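Local coordinates for ankyrin repeat domain-containing protein EMB506, chloroplastic (Arabidopsis thaliana, PDB 6JD6), which takes part in the initial differentiation of proplastids during embryo development, is needed for correct leaf margins, and has molecular condensate scaffold activity, at residues 114-119 against 129-134; 121-126 against 155-160. All coordinates share one frame; numbering follows the deposited sequence.

Interaction 1 (114-119 against 129-134); sequences KPLQTL and DNLIEN
Leu-116 and Leu-131, whose CA atoms lie 7.6 Å apart, mark the point where helix segments 115-119 and 129-133 run nearly antiparallel, with axes 10.6 Å apart and an angle of 158° between their directions. That spacing is bridged by apolar side chains alone, with no hydrogen bond across. Leu-131 points toward the opposite helix and pushes its CD1 methyl between two residues one turn apart. CD1 meets Pro-115 CB at 3.6 Å and, one turn on, Leu-119 CD1 at 3.6 Å. Its CG stands beside the backbone N (chi1 -86°) and its CD1 extends onward (chi2 176°), which carries this methyl into the notch. Leu-119 slants across Leu-131, so the two leucines meet through one methyl each. Leu-116 starts out pointing past the partner helix, but its forked end swings inward: Leu-116 CD2 lies 4.2 Å from Leu-131 CD1. Both Leu-116 methyls also come up to the Ile-132 CG1 methylene, with CD2 at 4.2 Å, and these two side chains cross at about a right angle. This is the helix-turn-helix core of the first ankyrin repeat, where two short antiparallel helices pack through a small leucine-rich seam. Leu-116 and Leu-119 also touch Met-128, the residue just before 129-134 in the same helix, while Leu-131 also touches Pro-103, in the loop ahead of helix 115-121. Asp-129, turned away from the seam, accepts a hydrogen bond from His-163 of the next repeat's helix 158-166, and Gln-117 bonds Lys-151 on helix 148-154.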
ATOM      1  N   LYS A 114       5.539  -4.505   9.796  1.00 39.17           N
ATOM      2  CA  LYS A 114       5.901  -5.906   9.653  1.00 40.48           C
ATOM      3  C   LYS A 114       7.002  -6.023   8.605  1.00 39.57           C
ATOM      4  O   LYS A 114       6.864  -5.494   7.500  1.00 37.25           O
ATOM      5  CB  LYS A 114       4.677  -6.719   9.230  1.00 44.85           C
ATOM      6  CG  LYS A 114       3.764  -7.128  10.380  1.00 49.62           C
ATOM      7  CD  LYS A 114       3.968  -8.601  10.708  1.00 55.64           C
ATOM      8  CE  LYS A 114       3.143  -9.037  11.899  1.00 59.84           C
ATOM      9  NZ  LYS A 114       3.516  -8.275  13.124  1.00 64.28           N
ATOM     10  N   PRO A 115       8.103  -6.710   8.952  1.00 40.68           N
ATOM     11  CA  PRO A 115       9.294  -6.808   8.096  1.00 40.67           C
ATOM     12  C   PRO A 115       8.981  -7.288   6.681  1.00 38.72           C
ATOM     13  O   PRO A 115       9.435  -6.663   5.727  1.00 37.77           O
ATOM     14  CB  PRO A 115      10.168  -7.836   8.822  1.00 43.21           C
ATOM     15  CG  PRO A 115       9.749  -7.748  10.242  1.00 44.90           C
ATOM     16  CD  PRO A 115       8.278  -7.430  10.225  1.00 43.27           C
ATOM     17  N   LEU A 116       8.215  -8.369   6.547  1.00 40.29           N
ATOM     18  CA  LEU A 116       7.853  -8.875   5.223  1.00 39.99           C
ATOM     19  C   LEU A 116       7.100  -7.831   4.404  1.00 36.78           C
ATOM     20  O   LEU A 116       7.329  -7.690   3.202  1.00 37.81           O
ATOM     21  CB  LEU A 116       7.011 -10.145   5.328  1.00 41.85           C
ATOM     22  CG  LEU A 116       7.732 -11.491   5.293  1.00 45.31           C
ATOM     23  CD1 LEU A 116       6.715 -12.620   5.136  1.00 44.71           C
ATOM     24  CD2 LEU A 116       8.780 -11.533   4.186  1.00 44.53           C
ATOM     25  N   GLN A 117       6.200  -7.107   5.060  1.00 34.55           N
ATOM     26  CA  GLN A 117       5.428  -6.067   4.392  1.00 35.24           C
ATOM     27  C   GLN A 117       6.338  -4.931   3.936  1.00 35.46           C
ATOM     28  O   GLN A 117       6.276  -4.502   2.784  1.00 35.96           O
ATOM     29  CB  GLN A 117       4.338  -5.524   5.316  1.00 34.69           C
ATOM     30  CG  GLN A 117       3.221  -6.509   5.637  1.00 37.86           C
ATOM     31  CD  GLN A 117       2.054  -5.839   6.349  1.00 42.34           C
ATOM     32  OE1 GLN A 117       1.959  -4.610   6.383  1.00 43.14           O
ATOM     33  NE2 GLN A 117       1.162  -6.643   6.920  1.00 42.22           N
ATOM     34  N   THR A 118       7.184  -4.457   4.845  1.00 33.64           N
ATOM     35  CA  THR A 118       8.096  -3.356   4.543  1.00 32.91           C
ATOM     36  C   THR A 118       9.079  -3.737   3.441  1.00 33.11           C
ATOM     37  O   THR A 118       9.314  -2.964   2.510  1.00 31.30           O
ATOM     38  CB  THR A 118       8.868  -2.906   5.803  1.00 32.43           C
ATOM     39  OG1 THR A 118       7.944  -2.383   6.770  1.00 32.08           O
ATOM     40  CG2 THR A 118       9.884  -1.835   5.456  1.00 29.75           C
ATOM     41  N   LEU A 119       9.643  -4.939   3.543  1.00 34.23           N
ATOM     42  CA  LEU A 119      10.585  -5.413   2.537  1.00 34.39           C
ATOM     43  C   LEU A 119       9.896  -5.561   1.181  1.00 36.24           C
ATOM     44  O   LEU A 119      10.483  -5.270   0.138  1.00 36.48           O
ATOM     45  CB  LEU A 119      11.225  -6.731   2.974  1.00 33.58           C
ATOM     46  CG  LEU A 119      12.163  -6.653   4.184  1.00 34.58           C
ATOM     47  CD1 LEU A 119      12.591  -8.046   4.629  1.00 34.73           C
ATOM     48  CD2 LEU A 119      13.385  -5.775   3.893  1.00 33.08           C
ATOM     49  N   ASP A 129      12.945 -13.549   1.251  1.00 43.65           N
ATOM     50  CA  ASP A 129      13.258 -14.975   1.194  1.00 47.86           C
ATOM     51  C   ASP A 129      14.051 -15.433   2.415  1.00 50.77           C
ATOM     52  O   ASP A 129      13.788 -16.502   2.959  1.00 53.33           O
ATOM     53  CB  ASP A 129      14.012 -15.330  -0.094  1.00 50.16           C
ATOM     54  CG  ASP A 129      13.109 -15.328  -1.322  1.00 52.46           C
ATOM     55  OD1 ASP A 129      11.874 -15.256  -1.155  1.00 50.96           O
ATOM     56  OD2 ASP A 129      13.632 -15.409  -2.454  1.00 55.78           O
ATOM     57  N   ASN A 130      15.015 -14.620   2.846  1.00 50.28           N
ATOM     58  CA  ASN A 130      15.807 -14.940   4.033  1.00 49.35           C
ATOM     59  C   ASN A 130      14.944 -15.071   5.286  1.00 48.43           C
ATOM     60  O   ASN A 130      15.139 -15.979   6.094  1.00 50.94           O
ATOM     61  CB  ASN A 130      16.906 -13.899   4.259  1.00 49.37           C
ATOM     62  CG  ASN A 130      17.935 -13.883   3.146  1.00 51.96           C
ATOM     63  OD1 ASN A 130      17.986 -14.794   2.316  1.00 54.98           O
ATOM     64  ND2 ASN A 130      18.768 -12.850   3.126  1.00 50.78           N
ATOM     65  N   LEU A 131      13.993 -14.158   5.444  1.00 45.74           N
ATOM     66  CA  LEU A 131      13.067 -14.207   6.572  1.00 47.65           C
ATOM     67  C   LEU A 131      12.217 -15.466   6.526  1.00 50.39           C
ATOM     68  O   LEU A 131      12.064 -16.162   7.529  1.00 52.11           O
ATOM     69  CB  LEU A 131      12.156 -12.981   6.571  1.00 45.52           C
ATOM     70  CG  LEU A 131      12.679 -11.729   7.267  1.00 48.02           C
ATOM     71  CD1 LEU A 131      11.698 -10.592   7.075  1.00 45.68           C
ATOM     72  CD2 LEU A 131      12.893 -12.005   8.747  1.00 49.39           C
ATOM     73  N   ILE A 132      11.659 -15.746   5.352  1.00 50.50           N
ATOM     74  CA  ILE A 132      10.788 -16.899   5.158  1.00 50.89           C
ATOM     75  C   ILE A 132      11.547 -18.212   5.355  1.00 54.88           C
ATOM     76  O   ILE A 132      11.078 -19.109   6.057  1.00 56.30           O
ATOM     77  CB  ILE A 132      10.128 -16.864   3.764  1.00 49.01           C
ATOM     78  CG1 ILE A 132       9.206 -15.646   3.652  1.00 45.81           C
ATOM     79  CG2 ILE A 132       9.352 -18.150   3.497  1.00 49.56           C
ATOM     80  CD1 ILE A 132       8.684 -15.393   2.256  1.00 44.24           C
ATOM     81  N   GLU A 133      12.725 -18.314   4.746  1.00 56.43           N
ATOM     82  CA  GLU A 133      13.545 -19.521   4.859  1.00 61.41           C
ATOM     83  C   GLU A 133      14.048 -19.767   6.282  1.00 62.11           C
ATOM     84  O   GLU A 133      14.374 -20.895   6.642  1.00 63.97           O
ATOM     85  CB  GLU A 133      14.714 -19.477   3.872  1.00 64.57           C
ATOM     86  CG  GLU A 133      14.283 -19.581   2.416  0.58 67.79           C
ATOM     87  CD  GLU A 133      15.359 -19.127   1.452  0.12 70.23           C
ATOM     88  OE1 GLU A 133      16.492 -18.864   1.906  0.73 71.59           O
ATOM     89  OE2 GLU A 133      15.067 -19.027   0.241  0.89 71.45           O
ATOM     90  N   ASN A 134      14.105 -18.710   7.087  1.00 62.36           N
ATOM     91  CA  ASN A 134      14.481 -18.843   8.492  1.00 63.24           C
ATOM     92  C   ASN A 134      13.297 -19.143   9.411  1.00 62.59           C
ATOM     93  O   ASN A 134      13.430 -19.106  10.632  1.00 64.32           O
ATOM     94  CB  ASN A 134      15.231 -17.600   8.980  1.00 64.07           C
ATOM     95  CG  ASN A 134      16.704 -17.632   8.623  0.43 66.76           C
ATOM     96  OD1 ASN A 134      17.394 -18.624   8.868  1.00 70.97           O
ATOM     97  ND2 ASN A 134      17.193 -16.550   8.030  1.00 64.98           N
TER

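Interaction 2 (121-126 against 155-160); sequences LSMQIQ and GKKEAV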
ATOM      1  N   LEU A 121       7.274  -3.746   0.109  1.00 32.86           N
ATOM      2  CA  LEU A 121       7.023  -2.415  -0.430  1.00 33.58           C
ATOM      3  C   LEU A 121       8.315  -1.703  -0.850  1.00 36.76           C
ATOM      4  O   LEU A 121       8.286  -0.788  -1.675  1.00 37.67           O
ATOM      5  CB  LEU A 121       6.224  -1.569   0.564  1.00 32.07           C
ATOM      6  CG  LEU A 121       4.779  -2.013   0.839  1.00 32.64           C
ATOM      7  CD1 LEU A 121       4.144  -1.158   1.917  1.00 30.75           C
ATOM      8  CD2 LEU A 121       3.918  -1.991  -0.435  1.00 30.01           C
ATOM      9  N   SER A 122       9.446  -2.126  -0.285  1.00 35.92           N
ATOM     10  CA  SER A 122      10.741  -1.562  -0.660  1.00 34.61           C
ATOM     11  C   SER A 122      11.485  -2.444  -1.660  1.00 37.52           C
ATOM     12  O   SER A 122      12.677  -2.241  -1.909  1.00 37.48           O
ATOM     13  CB  SER A 122      11.612  -1.308   0.576  1.00 33.96           C
ATOM     14  OG  SER A 122      11.113  -0.216   1.334  1.00 34.30           O
ATOM     15  N   MET A 123      10.777  -3.423  -2.221  1.00 37.19           N
ATOM     16  CA  MET A 123      11.314  -4.264  -3.293  1.00 40.52           C
ATOM     17  C   MET A 123      12.528  -5.087  -2.865  1.00 40.05           C
ATOM     18  O   MET A 123      13.475  -5.237  -3.630  1.00 43.65           O
ATOM     19  CB  MET A 123      11.692  -3.405  -4.504  1.00 45.01           C
ATOM     20  CG  MET A 123      10.546  -2.601  -5.095  1.00 47.90           C
ATOM     21  SD  MET A 123       9.412  -3.655  -6.011  1.00 91.67           S
ATOM     22  CE  MET A 123      10.572  -4.720  -6.875  1.00 56.76           C
ATOM     23  N   GLN A 124      12.502  -5.622  -1.650  1.00 38.40           N
ATOM     24  CA  GLN A 124      13.634  -6.383  -1.133  1.00 37.59           C
ATOM     25  C   GLN A 124      13.337  -7.878  -1.137  1.00 37.69           C
ATOM     26  O   GLN A 124      13.159  -8.492  -0.084  1.00 38.15           O
ATOM     27  CB  GLN A 124      13.986  -5.917   0.281  1.00 36.31           C
ATOM     28  CG  GLN A 124      14.473  -4.475   0.364  1.00 36.50           C
ATOM     29  CD  GLN A 124      15.949  -4.322   0.020  1.00 37.98           C
ATOM     30  OE1 GLN A 124      16.517  -5.124  -0.721  1.00 40.41           O
ATOM     31  NE2 GLN A 124      16.578  -3.288   0.569  1.00 36.36           N
ATOM     32  N   ILE A 125      13.293  -8.459  -2.328  1.00 38.52           N
ATOM     33  CA  ILE A 125      12.874  -9.845  -2.490  1.00 41.47           C
ATOM     34  C   ILE A 125      13.792 -10.841  -1.776  1.00 43.97           C
ATOM     35  O   ILE A 125      13.317 -11.719  -1.052  1.00 45.36           O
ATOM     36  CB  ILE A 125      12.718 -10.204  -3.982  1.00 45.40           C
ATOM     37  CG1 ILE A 125      11.469  -9.525  -4.550  1.00 45.15           C
ATOM     38  CG2 ILE A 125      12.632 -11.710  -4.172  1.00 48.16           C
ATOM     39  CD1 ILE A 125      11.246  -9.788  -6.022  1.00 46.42           C
ATOM     40  N   GLN A 126      15.100 -10.698  -1.967  1.00 44.25           N
ATOM     41  CA  GLN A 126      16.057 -11.596  -1.328  1.00 44.33           C
ATOM     42  C   GLN A 126      15.943 -11.561   0.198  1.00 42.80           C
ATOM     43  O   GLN A 126      15.987 -12.601   0.855  1.00 43.83           O
ATOM     44  CB  GLN A 126      17.485 -11.274  -1.769  1.00 46.23           C
ATOM     45  CG  GLN A 126      18.535 -12.215  -1.187  1.00 50.46           C
ATOM     46  CD  GLN A 126      18.270 -13.666  -1.537  0.37 54.35           C
ATOM     47  OE1 GLN A 126      18.271 -14.044  -2.708  0.56 55.82           O
ATOM     48  NE2 GLN A 126      18.034 -14.487  -0.520  0.81 55.99           N
ATOM     49  N   GLY A 155       0.357  -1.962  -2.601  1.00 38.68           N
ATOM     50  CA  GLY A 155       1.433  -1.105  -3.069  1.00 33.78           C
ATOM     51  C   GLY A 155       1.694  -1.270  -4.554  1.00 34.95           C
ATOM     52  O   GLY A 155       2.542  -0.583  -5.122  1.00 32.84           O
ATOM     53  N   LYS A 156       0.956  -2.181  -5.186  1.00 38.66           N
ATOM     54  CA  LYS A 156       1.119  -2.465  -6.616  1.00 41.40           C
ATOM     55  C   LYS A 156       2.580  -2.772  -6.977  1.00 43.22           C
ATOM     56  O   LYS A 156       3.126  -2.259  -7.955  1.00 45.48           O
ATOM     57  CB  LYS A 156       0.553  -1.318  -7.466  1.00 41.95           C
ATOM     58  CG  LYS A 156       0.252  -1.692  -8.920  1.00 46.85           C
ATOM     59  CD  LYS A 156      -0.485  -0.570  -9.634  1.00 51.04           C
ATOM     60  CE  LYS A 156      -0.674  -0.872 -11.112  1.00 54.89           C
ATOM     61  NZ  LYS A 156       0.627  -0.935 -11.825  1.00 59.70           N
ATOM     62  N   LYS A 157       3.206  -3.614  -6.163  1.00 43.48           N
ATOM     63  CA  LYS A 157       4.575  -4.061  -6.390  1.00 41.57           C
ATOM     64  C   LYS A 157       4.550  -5.388  -7.141  1.00 42.35           C
ATOM     65  O   LYS A 157       4.725  -6.455  -6.548  1.00 43.71           O
ATOM     66  CB  LYS A 157       5.290  -4.228  -5.047  1.00 43.50           C
ATOM     67  CG  LYS A 157       6.220  -3.082  -4.674  1.00 48.09           C
ATOM     68  CD  LYS A 157       5.515  -1.775  -4.354  1.00 47.39           C
ATOM     69  CE  LYS A 157       6.541  -0.637  -4.377  1.00 53.55           C
ATOM     70  NZ  LYS A 157       6.228   0.538  -3.505  1.00 50.11           N
ATOM     71  N   GLU A 158       4.347  -5.321  -8.451  0.80 41.37           N
ATOM     72  CA  GLU A 158       3.959  -6.504  -9.216  0.80 44.52           C
ATOM     73  C   GLU A 158       5.012  -7.615  -9.317  0.80 43.36           C
ATOM     74  O   GLU A 158       4.665  -8.791  -9.355  0.80 44.57           O
ATOM     75  CB  GLU A 158       3.394  -6.104 -10.585  0.80 47.31           C
ATOM     76  CG  GLU A 158       2.099  -5.293 -10.463  0.80 49.32           C
ATOM     77  CD  GLU A 158       1.335  -5.166 -11.770  0.80 53.84           C
ATOM     78  OE1 GLU A 158       0.155  -5.571 -11.807  0.80 51.82           O
ATOM     79  OE2 GLU A 158       1.910  -4.657 -12.757  0.80 59.22           O
ATOM     80  N   ALA A 159       6.288  -7.251  -9.331  1.00 43.57           N
ATOM     81  CA  ALA A 159       7.355  -8.253  -9.359  1.00 43.71           C
ATOM     82  C   ALA A 159       7.446  -9.004  -8.030  1.00 45.58           C
ATOM     83  O   ALA A 159       7.756 -10.196  -7.997  1.00 49.52           O
ATOM     84  CB  ALA A 159       8.689  -7.609  -9.700  1.00 40.03           C
ATOM     85  N   VAL A 160       7.183  -8.296  -6.936  1.00 41.28           N
ATOM     86  CA  VAL A 160       7.147  -8.903  -5.610  1.00 39.29           C
ATOM     87  C   VAL A 160       5.912  -9.796  -5.479  1.00 38.20           C
ATOM     88  O   VAL A 160       5.986 -10.905  -4.944  1.00 36.45           O
ATOM     89  CB  VAL A 160       7.141  -7.822  -4.507  1.00 37.79           C
ATOM     90  CG1 VAL A 160       6.877  -8.437  -3.144  1.00 37.25           C
ATOM     91  CG2 VAL A 160       8.464  -7.063  -4.507  1.00 37.27           C
TER
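Lys-157 NZ donates a 3.1 Å hydrogen bond to the backbone oxygen Leu-121 O, lying in the carbonyl plane on a lone pair with a C=O...N angle of 138°. The same ammonium also has a weak hydrogen bond to the backbone of the other protein's chain. A bend at chi2 (69°) turns the lysine chain toward the carbonyl, and its aliphatic part is used on the way: Lys-157 CG packs 3.5 Å from Met-123 SD, the two chains crossing at a slant. Leu-121 lays its CD2 methyl over the bare backbone of Gly-155, 3.7 Å from Gly-155 CA. Met-123, at positive phi (63°), and Lys-156 each follow a helix as the C' residue of a Schellman motif. These are equivalent turns between the paired helices of ankyrin repeats 1 and 2, stacked side by side. Met-123 is folded at chi2 and chi3, which brings SD within 3.8 Å of Val-160 CG2, with CE against the same methyl and more distantly near Ala-159 CB. From helix 125-133, Ile-125 slides past Val-160 in the opposite direction, its CG1 3.9 Å from Val-160 CG2, while Ile-125 CD1 comes 4.0 Å from the carbonyl oxygen Ala-159 O. Val-160 also touches Ala-120 of helix 115-121.

Interaction 1 joins the two helices within repeat 1, and interaction 2 joins the turn between those helices to the matching turn of repeat 2; their centres are 11 Å apart. Helix 125-133 serves both, its start in 121-126 and its end in 129-134. The direct tie is a probable hydrogen bond from Gln-124 N to Leu-119 O, 2.7 Å, part of the Schellman turn that closes helix 115-121. Both contacts also lie beside the bound chain of another protein, which is hydrogen-bonded to Thr-118 OG1 in interaction 1 and, through its backbone, to Ser-122 OG and Gln-124 NE2 in interaction 2. A sulfate, probably from crystallisation, lies about 5 Å from the side chain of Ile-125.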